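PDB 6N39: dephospho-CoA kinase from Mycobacterium paratuberculosis, which probably catalyses the last step of coenzyme A biosynthesis, the ATP-dependent phosphorylation of the 3'-hydroxyl of dephospho-CoA, and carries a C-terminal UPF0157 domain involved in proper folding. Local coordinates for residues Q233-V236 with N237-T241; P288-A292 with G293-L297; G93-H96 with P97-A101; V35-G39 with D40-R44. All coordinates share one frame; numbering follows the deposited sequence.

Contact 1: Q233-V236 with N237-T241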
ATOM      1  N   GLN A 233      -4.674  -6.969   1.857  1.00 31.55           N
ATOM      2  CA  GLN A 233      -4.990  -6.846   0.432  1.00 33.29           C
ATOM      3  C   GLN A 233      -4.352  -5.590  -0.148  1.00 33.51           C
ATOM      4  O   GLN A 233      -3.813  -5.615  -1.266  1.00 32.64           O
ATOM      5  CB  GLN A 233      -6.504  -6.831   0.203  1.00 41.11           C
ATOM      6  CG  GLN A 233      -6.908  -6.989  -1.275  1.00 42.96           C
ATOM      7  CD  GLN A 233      -6.391  -8.303  -1.879  1.00 52.45           C
ATOM      8  OE1 GLN A 233      -6.791  -9.389  -1.457  1.00 61.15           O
ATOM      9  NE2 GLN A 233      -5.497  -8.201  -2.864  1.00 44.79           N
ATOM     10  N   ARG A 234      -4.375  -4.484   0.608  1.00 31.12           N
ATOM     11  CA  ARG A 234      -3.695  -3.285   0.114  1.00 34.58           C
ATOM     12  C   ARG A 234      -2.219  -3.566  -0.114  1.00 37.28           C
ATOM     13  O   ARG A 234      -1.653  -3.170  -1.146  1.00 31.34           O
ATOM     14  CB  ARG A 234      -3.868  -2.110   1.080  1.00 30.67           C
ATOM     15  CG  ARG A 234      -5.292  -1.639   1.149  1.00 42.18           C
ATOM     16  CD  ARG A 234      -5.400  -0.322   1.877  1.00 44.47           C
ATOM     17  NE  ARG A 234      -5.256  -0.458   3.311  1.00 38.46           N
ATOM     18  CZ  ARG A 234      -6.269  -0.641   4.154  1.00 45.77           C
ATOM     19  NH1 ARG A 234      -7.515  -0.717   3.708  1.00 40.12           N
ATOM     20  NH2 ARG A 234      -6.038  -0.733   5.455  1.00 46.65           N
ATOM     21  N   ILE A 235      -1.596  -4.301   0.816  1.00 29.12           N
ATOM     22  CA  ILE A 235      -0.164  -4.577   0.706  1.00 29.06           C
ATOM     23  C   ILE A 235       0.125  -5.502  -0.484  1.00 29.59           C
ATOM     24  O   ILE A 235       1.055  -5.268  -1.264  1.00 28.69           O
ATOM     25  CB  ILE A 235       0.361  -5.166   2.029  1.00 31.72           C
ATOM     26  CG1 ILE A 235       0.246  -4.134   3.157  1.00 31.12           C
ATOM     27  CG2 ILE A 235       1.798  -5.664   1.854  1.00 27.47           C
ATOM     28  CD1 ILE A 235       0.317  -4.744   4.599  1.00 29.96           C
ATOM     29  N   VAL A 236      -0.653  -6.576  -0.615  1.00 30.40           N
ATOM     30  CA  VAL A 236      -0.494  -7.526  -1.715  1.00 31.04           C
ATOM     31  C   VAL A 236      -0.583  -6.805  -3.053  1.00 34.32           C
ATOM     32  O   VAL A 236       0.253  -7.016  -3.939  1.00 32.19           O
ATOM     33  CB  VAL A 236      -1.549  -8.648  -1.619  1.00 31.02           C
ATOM     34  CG1 VAL A 236      -1.636  -9.424  -2.955  1.00 30.17           C
ATOM     35  CG2 VAL A 236      -1.235  -9.604  -0.451  1.00 30.89           C
ATOM     36  N   ASN A 237      -1.597  -5.943  -3.221  1.00 31.58           N
ATOM     37  CA  ASN A 237      -1.740  -5.219  -4.482  1.00 33.67           C
ATOM     38  C   ASN A 237      -0.537  -4.321  -4.732  1.00 35.24           C
ATOM     39  O   ASN A 237      -0.002  -4.271  -5.852  1.00 32.34           O
ATOM     40  CB  ASN A 237      -3.028  -4.385  -4.478  1.00 27.77           C
ATOM     41  CG  ASN A 237      -4.281  -5.239  -4.562  1.00 33.92           C
ATOM     42  OD1 ASN A 237      -4.219  -6.428  -4.875  1.00 31.21           O
ATOM     43  ND2 ASN A 237      -5.437  -4.628  -4.289  1.00 29.23           N
ATOM     44  N   ARG A 238      -0.114  -3.582  -3.694  1.00 27.68           N
ATOM     45  CA  ARG A 238       1.025  -2.674  -3.817  1.00 29.92           C
ATOM     46  C   ARG A 238       2.291  -3.420  -4.234  1.00 30.79           C
ATOM     47  O   ARG A 238       3.066  -2.944  -5.079  1.00 30.24           O
ATOM     48  CB  ARG A 238       1.239  -1.949  -2.479  1.00 27.37           C
ATOM     49  CG  ARG A 238       2.474  -1.057  -2.417  1.00 29.55           C
ATOM     50  CD  ARG A 238       2.649  -0.406  -1.001  1.00 28.44           C
ATOM     51  NE  ARG A 238       1.440   0.321  -0.598  1.00 29.49           N
ATOM     52  CZ  ARG A 238       0.831   0.198   0.583  1.00 33.68           C
ATOM     53  NH1 ARG A 238       1.349  -0.581   1.545  1.00 28.29           N
ATOM     54  NH2 ARG A 238      -0.288   0.883   0.810  1.00 32.07           N
ATOM     55  N   LEU A 239       2.502  -4.603  -3.672  1.00 26.37           N
ATOM     56  CA  LEU A 239       3.707  -5.361  -3.975  1.00 27.11           C
ATOM     57  C   LEU A 239       3.623  -6.012  -5.357  1.00 34.94           C
ATOM     58  O   LEU A 239       4.635  -6.095  -6.060  1.00 29.81           O
ATOM     59  CB  LEU A 239       3.956  -6.417  -2.891  1.00 27.69           C
ATOM     60  CG  LEU A 239       4.276  -5.932  -1.462  1.00 32.36           C
ATOM     61  CD1 LEU A 239       4.285  -7.113  -0.445  1.00 26.62           C
ATOM     62  CD2 LEU A 239       5.605  -5.218  -1.424  1.00 29.65           C
ATOM     63  N   LYS A 240       2.435  -6.458  -5.780  1.00 30.04           N
ATOM     64  CA  LYS A 240       2.285  -6.951  -7.153  1.00 35.14           C
ATOM     65  C   LYS A 240       2.659  -5.865  -8.157  1.00 37.14           C
ATOM     66  O   LYS A 240       3.448  -6.093  -9.095  1.00 33.06           O
ATOM     67  CB  LYS A 240       0.845  -7.433  -7.387  1.00 32.40           C
ATOM     68  CG  LYS A 240       0.543  -8.799  -6.736  1.00 33.42           C
ATOM     69  CD  LYS A 240      -0.931  -9.193  -6.895  1.00 36.29           C
ATOM     70  CE  LYS A 240      -1.344  -9.453  -8.357  1.00 40.75           C
ATOM     71  NZ  LYS A 240      -0.771 -10.686  -8.937  1.00 42.96           N
ATOM     72  N   THR A 241       2.122  -4.658  -7.947  1.00 30.52           N
ATOM     73  CA  THR A 241       2.426  -3.552  -8.843  1.00 29.82           C
ATOM     74  C   THR A 241       3.910  -3.223  -8.824  1.00 37.54           C
ATOM     75  O   THR A 241       4.514  -3.005  -9.881  1.00 30.06           O
ATOM     76  CB  THR A 241       1.595  -2.321  -8.463  1.00 32.01           C
ATOM     77  OG1 THR A 241       0.215  -2.616  -8.708  1.00 36.86           O
ATOM     78  CG2 THR A 241       2.002  -1.108  -9.312  1.00 32.08           C
TER
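The amides of Gln233 and Asn237 meet one turn apart on helix 228-243, their planes inclined by 44°. Asn237 OD1 lies in the plane of the Gln233 amide and accepts from Gln233 NE2 at 3.0 Å. On the acceptor side the donor stands 49° out of the Asn237 carbonyl plane, and the N-H...O angle of 138° confirms a bent bond. A bend at chi2 of Gln233 carries its amide along the helix to this meeting. The third flat group, the Arg238 guanidinium, is approached obliquely by Ile235 CG1, 4.1 Å from NH1. On the buried side, Ile235 and Leu239 run side by side in the same direction, with CG2 of Ile235 3.7 Å from CD1 of Leu239; both also pack on Ile272 of strand 270-276. Beneath these pairs the backbone keeps helical bonds, such as Leu239 N to Ile235 O at 2.9 Å. Arg238 spends its polar end elsewhere, in a salt bridge with Asp178, a hydrogen bond to Phe132 O and a probable one to Tyr294 OH. The chemistry is therefore divided: a bent hydrogen bond between two amides, apolar packing against the sheet, and a buried arginine whose positive charge is probably balanced in part by Asp178.

Contact 2: P288-A292 with G293-L297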
ATOM      1  N   PRO A 288      12.678  -1.143  -6.614  1.00 33.95           N
ATOM      2  CA  PRO A 288      11.222  -0.921  -6.671  1.00 37.69           C
ATOM      3  C   PRO A 288      10.533  -1.202  -5.340  1.00 34.53           C
ATOM      4  O   PRO A 288       9.549  -0.530  -5.020  1.00 33.47           O
ATOM      5  CB  PRO A 288      10.736  -1.851  -7.798  1.00 38.59           C
ATOM      6  CG  PRO A 288      11.867  -2.746  -8.147  1.00 37.02           C
ATOM      7  CD  PRO A 288      13.142  -2.143  -7.599  1.00 36.12           C
ATOM      8  N   LEU A 289      11.035  -2.135  -4.527  1.00 32.39           N
ATOM      9  CA  LEU A 289      10.413  -2.336  -3.222  1.00 33.28           C
ATOM     10  C   LEU A 289      10.717  -1.169  -2.282  1.00 34.88           C
ATOM     11  O   LEU A 289       9.851  -0.758  -1.499  1.00 29.29           O
ATOM     12  CB  LEU A 289      10.860  -3.668  -2.608  1.00 31.60           C
ATOM     13  CG  LEU A 289      10.278  -4.916  -3.300  1.00 39.45           C
ATOM     14  CD1 LEU A 289      10.640  -6.190  -2.561  1.00 35.44           C
ATOM     15  CD2 LEU A 289       8.769  -4.826  -3.466  1.00 38.40           C
ATOM     16  N   LEU A 290      11.931  -0.617  -2.351  1.00 31.85           N
ATOM     17  CA  LEU A 290      12.257   0.564  -1.556  1.00 33.99           C
ATOM     18  C   LEU A 290      11.367   1.745  -1.942  1.00 39.24           C
ATOM     19  O   LEU A 290      10.821   2.431  -1.071  1.00 32.81           O
ATOM     20  CB  LEU A 290      13.741   0.919  -1.722  1.00 32.26           C
ATOM     21  CG  LEU A 290      14.248   2.160  -0.967  1.00 44.99           C
ATOM     22  CD1 LEU A 290      14.164   1.980   0.544  1.00 35.80           C
ATOM     23  CD2 LEU A 290      15.686   2.532  -1.386  1.00 39.67           C
ATOM     24  N   ALA A 291      11.189   1.984  -3.253  1.00 32.91           N
ATOM     25  CA  ALA A 291      10.284   3.042  -3.683  1.00 31.32           C
ATOM     26  C   ALA A 291       8.864   2.780  -3.204  1.00 36.81           C
ATOM     27  O   ALA A 291       8.120   3.727  -2.940  1.00 34.58           O
ATOM     28  CB  ALA A 291      10.300   3.194  -5.216  1.00 34.36           C
ATOM     29  N   ALA A 292       8.470   1.510  -3.068  1.00 30.83           N
ATOM     30  CA  ALA A 292       7.122   1.208  -2.598  1.00 31.48           C
ATOM     31  C   ALA A 292       6.999   1.218  -1.076  1.00 29.94           C
ATOM     32  O   ALA A 292       5.897   0.979  -0.570  1.00 34.99           O
ATOM     33  CB  ALA A 292       6.656  -0.145  -3.138  1.00 28.12           C
ATOM     34  N   GLY A 293       8.083   1.476  -0.343  1.00 29.44           N
ATOM     35  CA  GLY A 293       8.020   1.647   1.095  1.00 30.51           C
ATOM     36  C   GLY A 293       8.718   0.594   1.947  1.00 36.55           C
ATOM     37  O   GLY A 293       8.524   0.590   3.171  1.00 33.13           O
ATOM     38  N   TYR A 294       9.555  -0.268   1.361  1.00 32.54           N
ATOM     39  CA  TYR A 294      10.051  -1.468   2.043  1.00 29.37           C
ATOM     40  C   TYR A 294      11.562  -1.612   1.882  1.00 29.62           C
ATOM     41  O   TYR A 294      12.033  -2.225   0.914  1.00 30.82           O
ATOM     42  CB  TYR A 294       9.346  -2.719   1.505  1.00 31.50           C
ATOM     43  CG  TYR A 294       7.832  -2.659   1.580  1.00 30.55           C
ATOM     44  CD1 TYR A 294       7.078  -2.088   0.545  1.00 28.49           C
ATOM     45  CD2 TYR A 294       7.155  -3.197   2.674  1.00 27.17           C
ATOM     46  CE1 TYR A 294       5.692  -2.016   0.621  1.00 29.39           C
ATOM     47  CE2 TYR A 294       5.779  -3.154   2.754  1.00 29.35           C
ATOM     48  CZ  TYR A 294       5.046  -2.561   1.732  1.00 33.69           C
ATOM     49  OH  TYR A 294       3.674  -2.502   1.852  1.00 29.62           O
ATOM     50  N   PRO A 295      12.355  -1.056   2.804  1.00 26.10           N
ATOM     51  CA  PRO A 295      13.801  -1.302   2.766  1.00 29.10           C
ATOM     52  C   PRO A 295      14.108  -2.781   2.975  1.00 36.23           C
ATOM     53  O   PRO A 295      13.362  -3.511   3.636  1.00 29.71           O
ATOM     54  CB  PRO A 295      14.352  -0.453   3.931  1.00 27.59           C
ATOM     55  CG  PRO A 295      13.303   0.646   4.134  1.00 30.23           C
ATOM     56  CD  PRO A 295      11.978  -0.047   3.814  1.00 25.31           C
ATOM     57  N   ARG A 296      15.259  -3.202   2.452  1.00 31.72           N
ATOM     58  CA  ARG A 296      15.730  -4.569   2.650  1.00 35.35           C
ATOM     59  C   ARG A 296      16.513  -4.709   3.957  1.00 31.90           C
ATOM     60  O   ARG A 296      17.246  -3.804   4.358  1.00 33.37           O
ATOM     61  CB  ARG A 296      16.611  -5.003   1.483  1.00 32.96           C
ATOM     62  CG  ARG A 296      17.115  -6.463   1.632  1.00 32.31           C
ATOM     63  CD  ARG A 296      17.383  -7.096   0.283  1.00 35.38           C
ATOM     64  NE  ARG A 296      18.748  -6.831  -0.174  1.00 37.83           N
ATOM     65  CZ  ARG A 296      19.258  -7.317  -1.307  1.00 46.60           C
ATOM     66  NH1 ARG A 296      18.496  -8.087  -2.115  1.00 31.73           N
ATOM     67  NH2 ARG A 296      20.521  -7.027  -1.628  1.00 39.67           N
ATOM     68  N   LEU A 297      16.345  -5.850   4.634  1.00 26.76           N
ATOM     69  CA  LEU A 297      17.231  -6.227   5.738  1.00 32.44           C
ATOM     70  C   LEU A 297      18.428  -6.942   5.126  1.00 36.19           C
ATOM     71  O   LEU A 297      18.324  -8.095   4.693  1.00 33.47           O
ATOM     72  CB  LEU A 297      16.506  -7.108   6.755  1.00 31.98           C
ATOM     73  CG  LEU A 297      15.388  -6.294   7.419  1.00 42.87           C
ATOM     74  CD1 LEU A 297      14.316  -7.168   8.011  1.00 50.79           C
ATOM     75  CD2 LEU A 297      15.993  -5.397   8.492  1.00 40.64           C
TER
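Tyr294 turns its ring back beside Ala292 through a chi1 of -55°, which sets CG opposite the carbonyl carbon, while Leu290 swings its branch forward to Pro295 with a chi1 of 179°. The first torsion brings Tyr294 CE1 to 3.2 Å from Ala292 O, an oblique approach, while Leu289 O lies in the ring plane at the edge. Ala292 CB also stands 4.2 Å from Tyr294 CD1. The second torsion sets Leu290 CD1 3.9 Å from Pro295 CG, and these two side chains cross at about a right angle.

Between the two pairs the chain leaves helix 286-291 by a Schellman motif. Gly293 has a positive phi of 114°, and two backbone bonds reach back into the last turn: Tyr294 N to Leu289 O at 2.9 Å, and Gly293 N to Leu290 O at 3.0 Å. In the second, the donor is well above the Leu290 carbonyl plane. A CB on Gly293 would collide with Ala292 O, so the absence of a side chain fits these backbone angles.

From Gly293 onward, Gly293, Pro295 and Leu297 make backbone hydrogen bonds with Ala333, Ala331 and Ile329, and Tyr294 rests on Ile235 and Leu239 of helix 228-243. The cap thus satisfies two carbonyls at the helix end and redirects the chain, while the Tyr294 ring joins the turn to helix 228-243 by apolar packing.

Contact 3: G93-H96 with P97-A101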
ATOM      1  N   GLY A  93      -2.771  14.677 -26.467  1.00 76.00           N
ATOM      2  CA  GLY A  93      -1.411  14.793 -26.971  1.00 77.14           C
ATOM      3  C   GLY A  93      -0.824  16.170 -26.751  1.00 72.10           C
ATOM      4  O   GLY A  93       0.396  16.318 -26.620  1.00 70.34           O
ATOM      5  N   ILE A  94      -1.678  17.193 -26.702  1.00 69.97           N
ATOM      6  CA  ILE A  94      -1.193  18.538 -26.396  1.00 69.85           C
ATOM      7  C   ILE A  94      -0.967  18.711 -24.897  1.00 66.71           C
ATOM      8  O   ILE A  94       0.090  19.185 -24.461  1.00 68.70           O
ATOM      9  CB  ILE A  94      -2.172  19.594 -26.937  1.00 72.67           C
ATOM     10  CG1 ILE A  94      -2.100  19.652 -28.462  1.00 76.37           C
ATOM     11  CG2 ILE A  94      -1.875  20.953 -26.310  1.00 72.18           C
ATOM     12  CD1 ILE A  94      -3.028  20.679 -29.077  1.00 80.00           C
ATOM     13  N   VAL A  95      -1.948  18.317 -24.086  1.00 67.33           N
ATOM     14  CA  VAL A  95      -1.984  18.751 -22.692  1.00 58.60           C
ATOM     15  C   VAL A  95      -1.133  17.848 -21.803  1.00 63.46           C
ATOM     16  O   VAL A  95      -0.402  18.331 -20.931  1.00 55.86           O
ATOM     17  CB  VAL A  95      -3.441  18.819 -22.199  1.00 64.09           C
ATOM     18  CG1 VAL A  95      -3.492  19.009 -20.681  1.00 63.74           C
ATOM     19  CG2 VAL A  95      -4.180  19.943 -22.900  1.00 62.55           C
ATOM     20  N   HIS A  96      -1.221  16.530 -21.993  1.00 64.01           N
ATOM     21  CA  HIS A  96      -0.571  15.618 -21.054  1.00 64.65           C
ATOM     22  C   HIS A  96       0.950  15.761 -21.024  1.00 57.18           C
ATOM     23  O   HIS A  96       1.515  15.729 -19.916  1.00 52.38           O
ATOM     24  CB  HIS A  96      -0.993  14.171 -21.351  1.00 72.31           C
ATOM     25  CG  HIS A  96      -2.426  13.878 -21.006  1.00 84.76           C
ATOM     26  ND1 HIS A  96      -2.974  12.614 -21.098  1.00 89.74           N
ATOM     27  CD2 HIS A  96      -3.424  14.687 -20.574  1.00 83.32           C
ATOM     28  CE1 HIS A  96      -4.246  12.659 -20.742  1.00 89.59           C
ATOM     29  NE2 HIS A  96      -4.544  13.905 -20.417  1.00 85.05           N
ATOM     30  N   PRO A  97       1.664  15.920 -22.145  1.00 56.57           N
ATOM     31  CA  PRO A  97       3.117  16.138 -22.024  1.00 53.56           C
ATOM     32  C   PRO A  97       3.465  17.409 -21.270  1.00 57.42           C
ATOM     33  O   PRO A  97       4.452  17.429 -20.527  1.00 57.53           O
ATOM     34  CB  PRO A  97       3.589  16.186 -23.481  1.00 57.71           C
ATOM     35  CG  PRO A  97       2.543  15.405 -24.243  1.00 60.73           C
ATOM     36  CD  PRO A  97       1.255  15.740 -23.551  1.00 59.08           C
ATOM     37  N   LEU A  98       2.673  18.473 -21.432  1.00 56.74           N
ATOM     38  CA  LEU A  98       2.940  19.711 -20.708  1.00 51.83           C
ATOM     39  C   LEU A  98       2.743  19.520 -19.211  1.00 52.77           C
ATOM     40  O   LEU A  98       3.540  20.023 -18.403  1.00 53.35           O
ATOM     41  CB  LEU A  98       2.039  20.829 -21.235  1.00 49.63           C
ATOM     42  CG  LEU A  98       2.173  21.147 -22.725  1.00 56.96           C
ATOM     43  CD1 LEU A  98       1.048  22.051 -23.176  1.00 58.50           C
ATOM     44  CD2 LEU A  98       3.518  21.788 -23.006  1.00 58.01           C
ATOM     45  N   VAL A  99       1.697  18.781 -18.827  1.00 54.19           N
ATOM     46  CA  VAL A  99       1.484  18.447 -17.420  1.00 50.97           C
ATOM     47  C   VAL A  99       2.651  17.625 -16.883  1.00 52.24           C
ATOM     48  O   VAL A  99       3.140  17.867 -15.773  1.00 46.62           O
ATOM     49  CB  VAL A  99       0.148  17.705 -17.243  1.00 46.11           C
ATOM     50  CG1 VAL A  99      -0.003  17.242 -15.804  1.00 45.02           C
ATOM     51  CG2 VAL A  99      -1.016  18.597 -17.638  1.00 52.83           C
ATOM     52  N   GLY A 100       3.100  16.628 -17.651  1.00 50.69           N
ATOM     53  CA  GLY A 100       4.226  15.816 -17.209  1.00 53.88           C
ATOM     54  C   GLY A 100       5.488  16.634 -17.012  1.00 50.62           C
ATOM     55  O   GLY A 100       6.202  16.472 -16.016  1.00 52.03           O
ATOM     56  N   ALA A 101       5.771  17.538 -17.952  1.00 53.70           N
ATOM     57  CA  ALA A 101       6.945  18.394 -17.819  1.00 54.43           C
ATOM     58  C   ALA A 101       6.845  19.272 -16.581  1.00 52.74           C
ATOM     59  O   ALA A 101       7.824  19.418 -15.836  1.00 54.55           O
ATOM     60  CB  ALA A 101       7.124  19.253 -19.070  1.00 54.88           C
TER
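Leu98 can be followed outward as it runs back along the preceding turn of helix 87-109. Its CB lies 3.5 Å from Val95 O. Because chi1 is -59°, CG stands opposite the carbonyl carbon and leans back toward the N-terminal turn, where it reaches Ile94 O at 3.3 Å. From CG the CD1 branch continues beside that same oxygen, and at its tip it also comes to 4.4 Å from Ile94 CG2, a loose apolar touch. The side chain therefore passes Ile94 O before ending near the CG2 methyl of the same Ile94.

A second pair, one residue further round the helix, is closer: Val95 CG1 and Val99 CG2 are 3.9 Å apart, and their side chains cross at an angle. The Val99 branch involved also packs against Val95 O. The backbone beneath is helical, with Val99 N donating to Val95 O at 3.0 Å and Gly100 N to His96 O.

Pro97 breaks this regular pattern. Its nitrogen has no hydrogen to give, and its ring carbon CD instead stands 3.2 Å from Gly93 O, where the helical bond would otherwise fall. The helix is kinked here, yet it continues: Pro97 keeps a helical phi of -62°, and bonding resumes at Val99.

This is a surface turn of the kinase domain. Ile94 faces helix 52-61, where it packs on Ala56 and Leu57, while Val99 touches Ile42 and Ala43 of helix 39-45, so that helix 87-109 bridges the two.

Contact 4: V35-G39 with D40-R44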
ATOM      1  N   VAL A  35       5.151  18.633  -0.349  1.00 38.14           N
ATOM      2  CA  VAL A  35       5.070  19.126  -1.725  1.00 38.77           C
ATOM      3  C   VAL A  35       3.777  18.608  -2.340  1.00 43.12           C
ATOM      4  O   VAL A  35       3.566  17.390  -2.418  1.00 41.13           O
ATOM      5  CB  VAL A  35       6.279  18.672  -2.557  1.00 41.65           C
ATOM      6  CG1 VAL A  35       6.093  19.055  -4.024  1.00 39.70           C
ATOM      7  CG2 VAL A  35       7.560  19.271  -1.988  1.00 45.57           C
ATOM      8  N   ILE A  36       2.926  19.525  -2.808  1.00 37.88           N
ATOM      9  CA  ILE A  36       1.612  19.183  -3.356  1.00 37.38           C
ATOM     10  C   ILE A  36       1.689  19.113  -4.880  1.00 39.76           C
ATOM     11  O   ILE A  36       1.953  20.122  -5.540  1.00 42.88           O
ATOM     12  CB  ILE A  36       0.544  20.210  -2.937  1.00 43.15           C
ATOM     13  CG1 ILE A  36       0.505  20.397  -1.406  1.00 42.06           C
ATOM     14  CG2 ILE A  36      -0.818  19.807  -3.527  1.00 44.28           C
ATOM     15  CD1 ILE A  36       0.511  19.097  -0.601  1.00 39.55           C
ATOM     16  N   VAL A  37       1.398  17.946  -5.455  1.00 36.62           N
ATOM     17  CA  VAL A  37       1.241  17.804  -6.898  1.00 44.06           C
ATOM     18  C   VAL A  37      -0.245  17.622  -7.184  1.00 48.52           C
ATOM     19  O   VAL A  37      -0.829  16.574  -6.882  1.00 48.67           O
ATOM     20  CB  VAL A  37       2.072  16.640  -7.458  1.00 40.19           C
ATOM     21  CG1 VAL A  37       1.800  16.465  -8.949  1.00 42.40           C
ATOM     22  CG2 VAL A  37       3.543  16.907  -7.220  1.00 41.15           C
ATOM     23  N   ASP A  38      -0.858  18.636  -7.790  1.00 45.36           N
ATOM     24  CA  ASP A  38      -2.293  18.651  -8.072  1.00 43.76           C
ATOM     25  C   ASP A  38      -2.468  18.661  -9.589  1.00 47.99           C
ATOM     26  O   ASP A  38      -2.291  19.699 -10.236  1.00 55.38           O
ATOM     27  CB  ASP A  38      -2.946  19.858  -7.399  1.00 56.00           C
ATOM     28  CG  ASP A  38      -4.468  19.846  -7.495  1.00 63.23           C
ATOM     29  OD1 ASP A  38      -5.011  19.440  -8.539  1.00 61.58           O
ATOM     30  OD2 ASP A  38      -5.119  20.264  -6.515  1.00 66.19           O
ATOM     31  N   GLY A  39      -2.823  17.504 -10.151  1.00 48.87           N
ATOM     32  CA  GLY A  39      -2.886  17.378 -11.599  1.00 53.15           C
ATOM     33  C   GLY A  39      -3.883  18.325 -12.244  1.00 61.05           C
ATOM     34  O   GLY A  39      -3.637  18.851 -13.333  1.00 61.49           O
ATOM     35  N   ASP A  40      -5.022  18.556 -11.587  1.00 62.34           N
ATOM     36  CA  ASP A  40      -6.019  19.455 -12.167  1.00 73.47           C
ATOM     37  C   ASP A  40      -5.521  20.893 -12.171  1.00 65.41           C
ATOM     38  O   ASP A  40      -5.726  21.627 -13.146  1.00 76.95           O
ATOM     39  CB  ASP A  40      -7.339  19.345 -11.404  1.00 81.80           C
ATOM     40  CG  ASP A  40      -8.035  18.014 -11.629  1.00 89.93           C
ATOM     41  OD1 ASP A  40      -7.591  17.235 -12.501  1.00 94.31           O
ATOM     42  OD2 ASP A  40      -9.033  17.747 -10.928  1.00 93.47           O
ATOM     43  N   VAL A  41      -4.840  21.301 -11.101  1.00 64.00           N
ATOM     44  CA  VAL A  41      -4.269  22.644 -11.042  1.00 63.76           C
ATOM     45  C   VAL A  41      -3.246  22.834 -12.153  1.00 67.31           C
ATOM     46  O   VAL A  41      -3.237  23.854 -12.850  1.00 71.59           O
ATOM     47  CB  VAL A  41      -3.646  22.894  -9.660  1.00 62.93           C
ATOM     48  CG1 VAL A  41      -2.761  24.141  -9.684  1.00 60.60           C
ATOM     49  CG2 VAL A  41      -4.742  23.023  -8.621  1.00 70.49           C
ATOM     50  N   ILE A  42      -2.371  21.846 -12.335  1.00 63.93           N
ATOM     51  CA  ILE A  42      -1.317  21.962 -13.336  1.00 64.47           C
ATOM     52  C   ILE A  42      -1.911  21.962 -14.740  1.00 61.71           C
ATOM     53  O   ILE A  42      -1.451  22.695 -15.629  1.00 72.75           O
ATOM     54  CB  ILE A  42      -0.293  20.832 -13.122  1.00 63.07           C
ATOM     55  CG1 ILE A  42       0.402  21.030 -11.769  1.00 56.21           C
ATOM     56  CG2 ILE A  42       0.706  20.778 -14.266  1.00 55.46           C
ATOM     57  CD1 ILE A  42       1.103  19.798 -11.221  1.00 52.14           C
ATOM     58  N   ALA A  43      -2.960  21.161 -14.955  1.00 60.81           N
ATOM     59  CA  ALA A  43      -3.642  21.147 -16.244  1.00 67.75           C
ATOM     60  C   ALA A  43      -4.271  22.497 -16.551  1.00 72.37           C
ATOM     61  O   ALA A  43      -4.215  22.966 -17.694  1.00 77.23           O
ATOM     62  CB  ALA A  43      -4.704  20.047 -16.270  1.00 72.36           C
ATOM     63  N   ARG A  44      -4.887  23.137 -15.550  1.00 76.29           N
ATOM     64  CA  ARG A  44      -5.430  24.472 -15.800  1.00 75.75           C
ATOM     65  C   ARG A  44      -4.313  25.489 -15.999  1.00 75.87           C
ATOM     66  O   ARG A  44      -4.485  26.447 -16.761  1.00 85.38           O
ATOM     67  CB  ARG A  44      -6.363  24.900 -14.663  1.00 65.78           C
TER
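Strand 35-38 passes directly into helix 39-45; the axes of segments 35-38 and 40-44 make an angle of 64° and come within 7.2 Å. Asp38 is the N-cap of the helix, at the edge strand of the parallel sheet in the P-loop kinase domain. With CG anti to the backbone N (chi1 -173°), the carboxylate swings over the first turn, and OD1 takes the amide of Val41 at 3.2 Å with an angle of 165°. Val41 N meets OD1 from above the carboxylate plane. The same oxygen receives a second, weak bond from Asp40 N at 3.2 Å. One carboxylate oxygen thus meets two amides at the start of the helix. Val41 packs across the carboxylate at roughly a right angle, its CG2 3.4 Å from Asp38 CG. On the other flank, Val37 CG1 and Ile42 CD1 meet at 4.1 Å, and Ile42 continues onto Arg102 and Ile106 of helix 87-109. The Asp38 side chain lies about 5 Å from that of Ser23, in the predicted ATP-binding loop, so the cap sits beside the probable nucleotide site. The backbone completes the turn with Ile42 N bonded to Asp38 O at 3.0 Å, nearly straight in line with the carbonyl.

How the contacts relate
Along the chain the order is contact 4, contact 3, contact 1, contact 2, and the four fall into two pairs. Contacts 3 and 4 belong to the kinase domain, with centres 12 Å apart, where helix 87-109 packs on helix 39-45. Contacts 1 and 2 belong to the UPF0157 region, their centres 13 Å apart, and touch where Leu239 CD2 lies 3.8 Å from Leu289 CD2. Between the pairs the centres lie 26 to 30 Å apart without touching. Arg238 nevertheless reaches Asp178 and Phe132 of the kinase part, so contact 1 joins the two domains, consistent with the UPF0157 domain's role in folding.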